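Local coordinates for penicillin binding protein 2X (Streptococcus thermophilus, PDB 5U47) that probably cross-links the peptides of adjacent glycan strands during septal peptidoglycan synthesis, acting as a penicillin-binding transpeptidase of the divisome, at residues A29-L43 and A212-P225. The protein carries 1 engineered substitution. Numbering follows the deposited sequence.
Sequences AAKRGTIYDRNGNVL and AIDGKNIYTTLSAP
Parallel bridges pair I35 with I218 and Y36 with Y219, held by bonds from T34, Y36, I218 and T220. I218 N donates to T34 O, Y36 N to I218 O at 2.8 Å, and T220 N to Y36 O, each with an N-H...O angle of at least 164°. Y36 O accepts twice: T220 N comes from above the carbonyl plane, whereas T220 OG1, 2.8 Å away, lies in that plane on a lone pair. Ahead of the strand, G215 N donates to K31 O, and the side chain of N217 extends the ladder by taking T34 N on OD1 at 2.9 Å.

The side chains of Y36 and Y219 run in the same direction, and their rings form an offset stack, centroids 4.5 Å apart and planes 22° from parallel. Y36 CD2 sits over the centre of the Y219 ring, while T34 CG2 lies over a face of Y36, toward its rim.

D37 ties the D37-G40 turn to the first turn of helix 224-241, and R38 ties it to the loop just before that helix. D37 divides its carboxylate: OD1 receives N39 N, forming an Asx turn, and N41 N from opposite faces, while OD2 accepts A224 N at 2.9 Å through its anti lone pair. R38 N donates to L222 O; its side chain, bent at chi3 (-65°), brings NH1 to T221 O at 2.8 Å, with that oxygen near the guanidinium plane. NH2 also forms a salt bridge with E257.

Water bridges D214 OD1 to K31 N at the other end.

Short strands 35-36 and 217-220 thus share a mixed sheet, joining a segment of the dimerisation-domain family to the chain that enters helix 224-241.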
loop_
_atom_site.group_PDB
_atom_site.type_symbol
_atom_site.label_atom_id
_atom_site.label_comp_id
_atom_site.label_asym_id
_atom_site.label_seq_id
_atom_site.Cartn_x
_atom_site.Cartn_y
_atom_site.Cartn_z
ATOM N N ALA A 29 18.036 -10.139 19.191
ATOM C CA ALA A 29 17.018 -9.484 18.400
ATOM C C ALA A 29 15.744 -9.315 19.200
ATOM O O ALA A 29 15.327 -10.213 19.916
ATOM C CB ALA A 29 16.730 -10.285 17.136
ATOM N N ALA A 30 15.151 -8.146 19.097
ATOM C CA ALA A 30 13.882 -7.874 19.743
ATOM C C ALA A 30 12.758 -8.583 18.978
ATOM O O ALA A 30 12.903 -8.921 17.793
ATOM C CB ALA A 30 13.622 -6.374 19.752
ATOM N N LYS A 31 11.649 -8.819 19.665
ATOM C CA LYS A 31 10.485 -9.355 19.023
ATOM C C LYS A 31 9.987 -8.306 17.999
ATOM O O LYS A 31 9.816 -7.127 18.323
ATOM C CB LYS A 31 9.387 -9.612 20.040
ATOM C CG LYS A 31 8.074 -10.031 19.406
ATOM C CD LYS A 31 6.957 -10.142 20.402
ATOM C CE LYS A 31 5.686 -10.560 19.688
ATOM N NZ LYS A 31 4.519 -10.545 20.611
ATOM N N ARG A 32 9.764 -8.750 16.774
ATOM C CA ARG A 32 9.260 -7.892 15.729
ATOM C C ARG A 32 7.764 -7.687 15.942
ATOM O O ARG A 32 7.041 -8.623 16.306
ATOM C CB ARG A 32 9.520 -8.538 14.369
ATOM C CG ARG A 32 9.158 -7.688 13.164
ATOM C CD ARG A 32 9.599 -8.395 11.887
ATOM N NE ARG A 32 9.327 -7.619 10.682
ATOM C CZ ARG A 32 10.077 -6.609 10.249
ATOM N NH1 ARG A 32 11.153 -6.207 10.939
ATOM N NH2 ARG A 32 9.747 -5.975 9.144
ATOM N N GLY A 33 7.306 -6.471 15.677
ATOM C CA GLY A 33 5.919 -6.124 15.814
ATOM C C GLY A 33 5.032 -6.983 14.939
ATOM O O GLY A 33 5.472 -7.526 13.928
ATOM N N THR A 34 3.787 -7.120 15.370
ATOM C CA THR A 34 2.796 -7.886 14.650
ATOM C C THR A 34 2.076 -6.946 13.703
ATOM O O THR A 34 1.853 -5.786 14.041
ATOM C CB THR A 34 1.793 -8.502 15.641
ATOM O OG1 THR A 34 2.466 -9.473 16.415
ATOM C CG2 THR A 34 0.620 -9.171 14.945
ATOM N N ILE A 35 1.710 -7.465 12.535
ATOM C CA ILE A 35 0.924 -6.734 11.550
ATOM C C ILE A 35 -0.464 -7.330 11.613
ATOM O O ILE A 35 -0.633 -8.568 11.456
ATOM C CB ILE A 35 1.492 -6.870 10.122
ATOM C CG1 ILE A 35 2.905 -6.284 10.076
ATOM C CG2 ILE A 35 0.594 -6.133 9.124
ATOM C CD1 ILE A 35 3.681 -6.622 8.818
ATOM N N TYR A 36 -1.442 -6.462 11.841
ATOM C CA TYR A 36 -2.841 -6.839 11.969
ATOM C C TYR A 36 -3.712 -6.233 10.877
ATOM O O TYR A 36 -3.316 -5.285 10.181
ATOM C CB TYR A 36 -3.396 -6.294 13.293
ATOM C CG TYR A 36 -2.809 -6.843 14.578
ATOM C CD1 TYR A 36 -3.156 -8.111 15.043
ATOM C CD2 TYR A 36 -1.967 -6.074 15.365
ATOM C CE1 TYR A 36 -2.669 -8.598 16.238
ATOM C CE2 TYR A 36 -1.456 -6.552 16.559
ATOM C CZ TYR A 36 -1.813 -7.816 16.991
ATOM O OH TYR A 36 -1.307 -8.297 18.150
ATOM N N ASP A 37 -4.918 -6.755 10.743
ATOM C CA ASP A 37 -5.881 -6.118 9.914
ATOM C C ASP A 37 -6.512 -5.000 10.813
ATOM O O ASP A 37 -6.088 -4.801 11.967
ATOM C CB ASP A 37 -6.903 -7.107 9.312
ATOM C CG ASP A 37 -8.130 -7.331 10.195
ATOM O OD1 ASP A 37 -8.037 -7.228 11.427
ATOM O OD2 ASP A 37 -9.187 -7.619 9.619
ATOM N N ARG A 38 -7.511 -4.303 10.302
ATOM C CA ARG A 38 -8.106 -3.155 11.016
ATOM C C ARG A 38 -8.790 -3.489 12.352
ATOM O O ARG A 38 -8.971 -2.594 13.180
ATOM C CB ARG A 38 -9.072 -2.402 10.090
ATOM C CG ARG A 38 -10.337 -3.180 9.752
ATOM C CD ARG A 38 -11.149 -2.507 8.670
ATOM N NE ARG A 38 -11.674 -1.204 9.090
ATOM C CZ ARG A 38 -11.188 -0.003 8.759
ATOM N NH1 ARG A 38 -10.161 0.140 7.917
ATOM N NH2 ARG A 38 -11.797 1.086 9.231
ATOM N N ASN A 39 -9.137 -4.768 12.560
ATOM C CA ASN A 39 -9.813 -5.222 13.775
ATOM C C ASN A 39 -8.988 -6.194 14.595
ATOM O O ASN A 39 -9.548 -6.931 15.401
ATOM C CB ASN A 39 -11.169 -5.848 13.418
ATOM C CG ASN A 39 -12.181 -4.822 12.993
ATOM O OD1 ASN A 39 -12.369 -3.813 13.664
ATOM N ND2 ASN A 39 -12.852 -5.073 11.900
ATOM N N GLY A 40 -7.674 -6.245 14.366
ATOM C CA GLY A 40 -6.816 -7.119 15.158
ATOM C C GLY A 40 -6.616 -8.558 14.696
ATOM O O GLY A 40 -6.090 -9.360 15.448
ATOM N N ASN A 41 -7.031 -8.892 13.477
ATOM C CA ASN A 41 -6.759 -10.235 12.938
ATOM C C ASN A 41 -5.300 -10.267 12.538
ATOM O O ASN A 41 -4.833 -9.370 11.828
ATOM C CB ASN A 41 -7.652 -10.543 11.741
ATOM C CG ASN A 41 -9.105 -10.646 12.129
ATOM O OD1 ASN A 41 -9.861 -9.698 11.973
ATOM N ND2 ASN A 41 -9.492 -11.784 12.697
ATOM N N VAL A 42 -4.592 -11.297 12.978
ATOM C CA VAL A 42 -3.145 -11.409 12.723
ATOM C C VAL A 42 -2.841 -11.669 11.249
ATOM O O VAL A 42 -3.427 -12.585 10.643
ATOM C CB VAL A 42 -2.499 -12.506 13.597
ATOM C CG1 VAL A 42 -1.012 -12.688 13.259
ATOM C CG2 VAL A 42 -2.664 -12.175 15.078
ATOM N N LEU A 43 -1.980 -10.824 10.671
ATOM C CA LEU A 43 -1.526 -10.978 9.277
ATOM C C LEU A 43 -0.084 -11.461 9.188
ATOM O O LEU A 43 0.256 -12.220 8.264
ATOM C CB LEU A 43 -1.675 -9.681 8.480
ATOM C CG LEU A 43 -3.053 -9.024 8.488
ATOM C CD1 LEU A 43 -3.076 -7.798 7.578
ATOM C CD2 LEU A 43 -4.157 -10.017 8.112
ATOM N N ALA A 212 15.796 -6.720 25.297
ATOM C CA ALA A 212 15.330 -6.134 24.052
ATOM C C ALA A 212 13.985 -5.433 24.301
ATOM O O ALA A 212 13.295 -5.756 25.256
ATOM C CB ALA A 212 15.184 -7.214 22.996
ATOM N N ILE A 213 13.642 -4.457 23.473
ATOM C CA ILE A 213 12.350 -3.748 23.574
ATOM C C ILE A 213 11.542 -4.110 22.317
ATOM O O ILE A 213 12.000 -3.874 21.213
ATOM C CB ILE A 213 12.543 -2.224 23.658
ATOM C CG1 ILE A 213 13.361 -1.860 24.911
ATOM C CG2 ILE A 213 11.192 -1.501 23.687
ATOM C CD1 ILE A 213 13.825 -0.413 24.916
ATOM N N ASP A 214 10.364 -4.694 22.500
ATOM C CA ASP A 214 9.537 -5.147 21.374
ATOM C C ASP A 214 9.250 -4.053 20.346
ATOM O O ASP A 214 9.140 -2.884 20.680
ATOM C CB ASP A 214 8.182 -5.664 21.870
ATOM C CG ASP A 214 8.283 -6.933 22.714
ATOM O OD1 ASP A 214 9.371 -7.529 22.850
ATOM O OD2 ASP A 214 7.228 -7.347 23.223
ATOM N N GLY A 215 9.107 -4.458 19.090
ATOM C CA GLY A 215 8.742 -3.540 18.042
ATOM C C GLY A 215 7.290 -3.120 18.228
ATOM O O GLY A 215 6.562 -3.704 19.017
ATOM N N LYS A 216 6.882 -2.081 17.514
ATOM C CA LYS A 216 5.511 -1.603 17.597
ATOM C C LYS A 216 4.624 -2.445 16.698
ATOM O O LYS A 216 5.077 -3.008 15.705
ATOM C CB LYS A 216 5.456 -0.128 17.224
ATOM C CG LYS A 216 6.166 0.751 18.257
ATOM C CD LYS A 216 6.249 2.188 17.827
ATOM C CE LYS A 216 6.945 3.047 18.880
ATOM N NZ LYS A 216 7.044 4.479 18.432
ATOM N N ASN A 217 3.376 -2.598 17.088
ATOM C CA ASN A 217 2.435 -3.332 16.248
ATOM C C ASN A 217 1.791 -2.372 15.232
ATOM O O ASN A 217 1.580 -1.175 15.516
ATOM C CB ASN A 217 1.357 -4.006 17.099
ATOM C CG ASN A 217 1.911 -5.087 18.007
ATOM O OD1 ASN A 217 2.916 -5.730 17.719
ATOM N ND2 ASN A 217 1.241 -5.282 19.118
ATOM N N ILE A 218 1.488 -2.898 14.045
ATOM C CA ILE A 218 0.873 -2.101 12.990
ATOM C C ILE A 218 -0.458 -2.696 12.636
ATOM O O ILE A 218 -0.515 -3.862 12.262
ATOM C CB ILE A 218 1.758 -2.063 11.719
ATOM C CG1 ILE A 218 3.128 -1.455 12.021
ATOM C CG2 ILE A 218 1.071 -1.294 10.595
ATOM C CD1 ILE A 218 3.104 0.014 12.329
ATOM N N TYR A 219 -1.518 -1.915 12.813
ATOM C CA TYR A 219 -2.849 -2.292 12.390
ATOM C C TYR A 219 -3.051 -1.654 11.030
ATOM O O TYR A 219 -3.079 -0.436 10.917
ATOM C CB TYR A 219 -3.925 -1.784 13.355
ATOM C CG TYR A 219 -3.891 -2.461 14.707
ATOM C CD1 TYR A 219 -2.936 -2.116 15.650
ATOM C CD2 TYR A 219 -4.820 -3.435 15.045
ATOM C CE1 TYR A 219 -2.893 -2.736 16.905
ATOM C CE2 TYR A 219 -4.781 -4.067 16.297
ATOM C CZ TYR A 219 -3.819 -3.703 17.215
ATOM O OH TYR A 219 -3.777 -4.311 18.437
ATOM N N THR A 220 -3.160 -2.469 9.997
ATOM C CA THR A 220 -3.425 -1.956 8.680
ATOM C C THR A 220 -4.903 -1.623 8.546
ATOM O O THR A 220 -5.727 -1.947 9.429
ATOM C CB THR A 220 -3.020 -2.951 7.579
ATOM O OG1 THR A 220 -3.849 -4.117 7.640
ATOM C CG2 THR A 220 -1.572 -3.332 7.718
ATOM N N THR A 221 -5.241 -0.965 7.440
ATOM C CA THR A 221 -6.625 -0.605 7.145
ATOM C C THR A 221 -7.399 -1.762 6.535
ATOM O O THR A 221 -8.620 -1.680 6.371
ATOM C CB THR A 221 -6.667 0.575 6.141
ATOM O OG1 THR A 221 -5.860 0.252 5.017
ATOM C CG2 THR A 221 -6.147 1.822 6.791
ATOM N N LEU A 222 -6.695 -2.838 6.176
ATOM C CA LEU A 222 -7.337 -3.995 5.538
ATOM C C LEU A 222 -8.396 -4.668 6.413
ATOM O O LEU A 222 -8.310 -4.658 7.621
ATOM C CB LEU A 222 -6.319 -5.068 5.143
ATOM C CG LEU A 222 -5.167 -4.775 4.186
ATOM C CD1 LEU A 222 -4.372 -6.060 3.985
ATOM C CD2 LEU A 222 -5.619 -4.224 2.848
ATOM N N SER A 223 -9.420 -5.193 5.750
ATOM C CA SER A 223 -10.461 -5.990 6.359
ATOM C C SER A 223 -10.180 -7.413 5.938
ATOM O O SER A 223 -10.360 -7.751 4.751
ATOM C CB SER A 223 -11.811 -5.570 5.820
ATOM O OG SER A 223 -12.822 -6.489 6.195
ATOM N N ALA A 224 -9.713 -8.247 6.866
ATOM C CA ALA A 224 -9.427 -9.643 6.512
ATOM C C ALA A 224 -10.580 -10.379 5.830
ATOM O O ALA A 224 -10.343 -11.061 4.823
ATOM C CB ALA A 224 -8.872 -10.433 7.699
ATOM N N PRO A 225 -11.834 -10.236 6.339
ATOM C CA PRO A 225 -12.956 -10.906 5.666
ATOM C C PRO A 225 -13.133 -10.466 4.216
ATOM O O PRO A 225 -13.319 -11.301 3.317
ATOM C CB PRO A 225 -14.188 -10.481 6.500
ATOM C CG PRO A 225 -13.639 -10.110 7.843
ATOM C CD PRO A 225 -12.241 -9.619 7.613
HETATM O O HOH W 1 4.972 -7.423 21.710
HETATM O O HOH W 2 11.847 -7.956 22.345
#